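Local structure of cysteine synthase (Helicobacter pylori, 6AHI) at residues K91-K99 / A127-I138. The protein catalyses the pyridoxal-phosphate-dependent formation of L-cysteine and acetate from O-acetyl-L-serine and hydrogen sulfide, and also has cystathionine beta-synthase activity. Sequence-based numbering, arbitrary orientation.
Sequences KTIFVVPEK and AIKKSKELAESI
Val95 sets its two methyl groups against Ala127, Lys130, Ser131 and Leu134, joining strand 91-97 to one face of helix 123-137. This is helix-on-sheet packing in an open alpha/beta domain of the PLP-II fold. The strand is an inner one of a four-stranded parallel sheet. The segment axes come within 7.8 Å. Their N-to-C directions are 155° apart, nearly antiparallel. Helix 102-110 receives Phe94 and Val96 on the other face of the sheet.

The contact is mainly apolar. Val95 CG1 lies anti to its backbone N (chi1 -169°), which aims it at Ala127 and Lys130. It comes nearest to Ala127 O, a van der Waals contact at 3.5 Å, and is 3.9 Å from both Ala127 CB and Lys130 CG. The Lys130 chain bends at chi2 and carries its amine away from the strand. Val95 CG2 lies 3.8 Å from Ser131 CB and meets Leu134 CD1 tip to tip. Farther along, Ile93 and Ile138 also meet tip to tip, CD1 to CD1 at 3.7 Å. At the other end Pro97 CD rests on Ala127 CB.

The two segments share no hydrogen bonds. Within the helix, Ser131 OG donates to Ile128 O at 2.7 Å, tilted 23° from the carbonyl plane, and that oxygen also accepts from Lys132 N.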
# COMPACT_ATOMS: atom_id res chain seq x y z
N LYS A 91 -15.17 12.15 15.01
CA LYS A 91 -14.05 13.11 14.95
C LYS A 91 -12.85 12.58 15.75
O LYS A 91 -13.01 11.90 16.78
CB LYS A 91 -14.48 14.49 15.48
CG LYS A 91 -15.43 15.27 14.58
CD LYS A 91 -14.91 15.46 13.16
CE LYS A 91 -15.83 16.32 12.33
NZ LYS A 91 -15.45 16.32 10.91
N THR A 92 -11.65 12.92 15.28
CA THR A 92 -10.38 12.50 15.85
C THR A 92 -9.43 13.70 15.97
O THR A 92 -9.42 14.57 15.11
CB THR A 92 -9.72 11.40 15.01
OG1 THR A 92 -9.52 11.91 13.69
CG2 THR A 92 -10.54 10.13 14.94
N ILE A 93 -8.63 13.72 17.05
CA ILE A 93 -7.56 14.70 17.25
C ILE A 93 -6.28 13.92 17.57
O ILE A 93 -6.27 13.10 18.47
CB ILE A 93 -7.91 15.71 18.37
CG1 ILE A 93 -9.24 16.42 18.13
CG2 ILE A 93 -6.79 16.72 18.54
CD1 ILE A 93 -9.86 17.00 19.38
N PHE A 94 -5.21 14.16 16.80
CA PHE A 94 -3.93 13.52 17.08
C PHE A 94 -2.90 14.59 17.46
O PHE A 94 -2.81 15.66 16.85
CB PHE A 94 -3.50 12.63 15.92
CG PHE A 94 -4.54 11.57 15.63
CD1 PHE A 94 -4.89 10.65 16.60
CD2 PHE A 94 -5.19 11.53 14.42
CE1 PHE A 94 -5.86 9.69 16.36
CE2 PHE A 94 -6.18 10.58 14.19
CZ PHE A 94 -6.52 9.68 15.16
N VAL A 95 -2.14 14.28 18.53
CA VAL A 95 -1.06 15.13 18.99
C VAL A 95 0.26 14.47 18.60
O VAL A 95 0.56 13.35 19.03
CB VAL A 95 -1.15 15.40 20.50
CG1 VAL A 95 -0.17 16.50 20.89
CG2 VAL A 95 -2.56 15.77 20.92
N VAL A 96 1.00 15.16 17.74
CA VAL A 96 2.18 14.63 17.07
C VAL A 96 3.31 15.63 17.24
O VAL A 96 3.13 16.81 16.91
CB VAL A 96 1.89 14.38 15.58
CG1 VAL A 96 3.13 13.87 14.85
CG2 VAL A 96 0.72 13.42 15.40
N PRO A 97 4.49 15.20 17.71
CA PRO A 97 5.64 16.08 17.81
C PRO A 97 5.95 16.61 16.41
O PRO A 97 6.06 15.84 15.52
CB PRO A 97 6.76 15.10 18.16
CG PRO A 97 6.06 14.05 18.93
CD PRO A 97 4.75 13.86 18.20
N GLU A 98 6.14 17.92 16.27
CA GLU A 98 6.46 18.48 14.94
C GLU A 98 7.75 17.84 14.43
O GLU A 98 8.68 17.71 15.17
CB GLU A 98 6.67 19.99 15.02
CG GLU A 98 5.47 20.73 15.57
N LYS A 99 7.79 17.42 13.18
CA LYS A 99 9.05 16.84 12.67
C LYS A 99 9.13 15.33 12.94
O LYS A 99 10.15 14.75 12.61
N ALA A 127 3.79 15.33 23.55
CA ALA A 127 2.53 15.00 22.89
C ALA A 127 1.54 14.39 23.89
O ALA A 127 0.36 14.80 23.93
CB ALA A 127 2.79 14.09 21.72
N ILE A 128 2.02 13.46 24.73
CA ILE A 128 1.18 12.82 25.76
C ILE A 128 0.60 13.89 26.70
O ILE A 128 -0.61 13.91 26.95
CB ILE A 128 1.95 11.72 26.52
CG1 ILE A 128 2.26 10.55 25.59
CG2 ILE A 128 1.18 11.28 27.75
CD1 ILE A 128 3.42 9.68 26.02
N LYS A 129 1.45 14.79 27.21
CA LYS A 129 1.00 15.81 28.15
C LYS A 129 -0.12 16.64 27.51
O LYS A 129 -1.16 16.89 28.13
CB LYS A 129 2.14 16.74 28.57
CG LYS A 129 1.70 17.93 29.43
CD LYS A 129 2.85 18.68 30.05
CE LYS A 129 2.43 19.51 31.24
NZ LYS A 129 3.55 20.33 31.73
N LYS A 130 0.11 17.08 26.27
CA LYS A 130 -0.82 17.97 25.61
C LYS A 130 -2.15 17.23 25.38
O LYS A 130 -3.21 17.81 25.63
CB LYS A 130 -0.16 18.52 24.33
CG LYS A 130 -1.06 19.32 23.41
CD LYS A 130 -1.26 20.77 23.82
CE LYS A 130 -1.51 21.64 22.61
NZ LYS A 130 -2.36 22.80 22.94
N SER A 131 -2.09 15.97 24.94
CA SER A 131 -3.28 15.15 24.73
C SER A 131 -4.12 15.06 26.01
O SER A 131 -5.34 15.13 25.96
CB SER A 131 -2.94 13.76 24.17
OG SER A 131 -2.45 12.90 25.18
N LYS A 132 -3.46 14.91 27.17
CA LYS A 132 -4.15 14.81 28.48
C LYS A 132 -4.95 16.09 28.77
O LYS A 132 -6.07 16.02 29.29
CB LYS A 132 -3.17 14.56 29.63
CG LYS A 132 -2.62 13.15 29.73
CD LYS A 132 -1.62 12.99 30.86
CE LYS A 132 -0.86 11.68 30.81
NZ LYS A 132 -1.76 10.50 30.95
N GLU A 133 -4.37 17.26 28.42
CA GLU A 133 -5.00 18.58 28.63
C GLU A 133 -6.28 18.69 27.80
O GLU A 133 -7.31 19.18 28.26
CB GLU A 133 -4.06 19.71 28.22
CG GLU A 133 -2.73 19.75 28.96
CD GLU A 133 -1.82 20.89 28.55
OE1 GLU A 133 -2.33 22.00 28.25
OE2 GLU A 133 -0.59 20.67 28.52
N LEU A 134 -6.20 18.25 26.54
CA LEU A 134 -7.34 18.34 25.63
C LEU A 134 -8.51 17.51 26.17
O LEU A 134 -9.63 18.01 26.21
CB LEU A 134 -6.89 17.90 24.23
CG LEU A 134 -5.89 18.85 23.57
CD1 LEU A 134 -5.19 18.17 22.41
CD2 LEU A 134 -6.56 20.14 23.12
N ALA A 135 -8.23 16.29 26.65
CA ALA A 135 -9.26 15.31 27.06
C ALA A 135 -10.11 15.85 28.22
O ALA A 135 -11.34 15.67 28.24
CB ALA A 135 -8.61 14.01 27.44
N GLU A 136 -9.44 16.50 29.17
CA GLU A 136 -10.07 17.10 30.33
C GLU A 136 -11.00 18.22 29.87
O GLU A 136 -12.02 18.49 30.51
CB GLU A 136 -9.02 17.65 31.31
CG GLU A 136 -9.62 18.17 32.61
CD GLU A 136 -9.04 19.47 33.18
OE1 GLU A 136 -7.81 19.50 33.44
OE2 GLU A 136 -9.81 20.45 33.38
N SER A 137 -10.63 18.90 28.78
CA SER A 137 -11.27 20.16 28.36
C SER A 137 -12.28 19.93 27.22
O SER A 137 -12.89 20.88 26.76
CB SER A 137 -10.23 21.17 27.95
OG SER A 137 -9.37 20.63 26.96
N ILE A 138 -12.42 18.67 26.78
CA ILE A 138 -13.36 18.26 25.72
C ILE A 138 -14.38 17.28 26.30
O ILE A 138 -14.02 16.16 26.68
CB ILE A 138 -12.61 17.67 24.51
CG1 ILE A 138 -11.77 18.75 23.81
CG2 ILE A 138 -13.56 16.98 23.53
CD1 ILE A 138 -10.96 18.26 22.64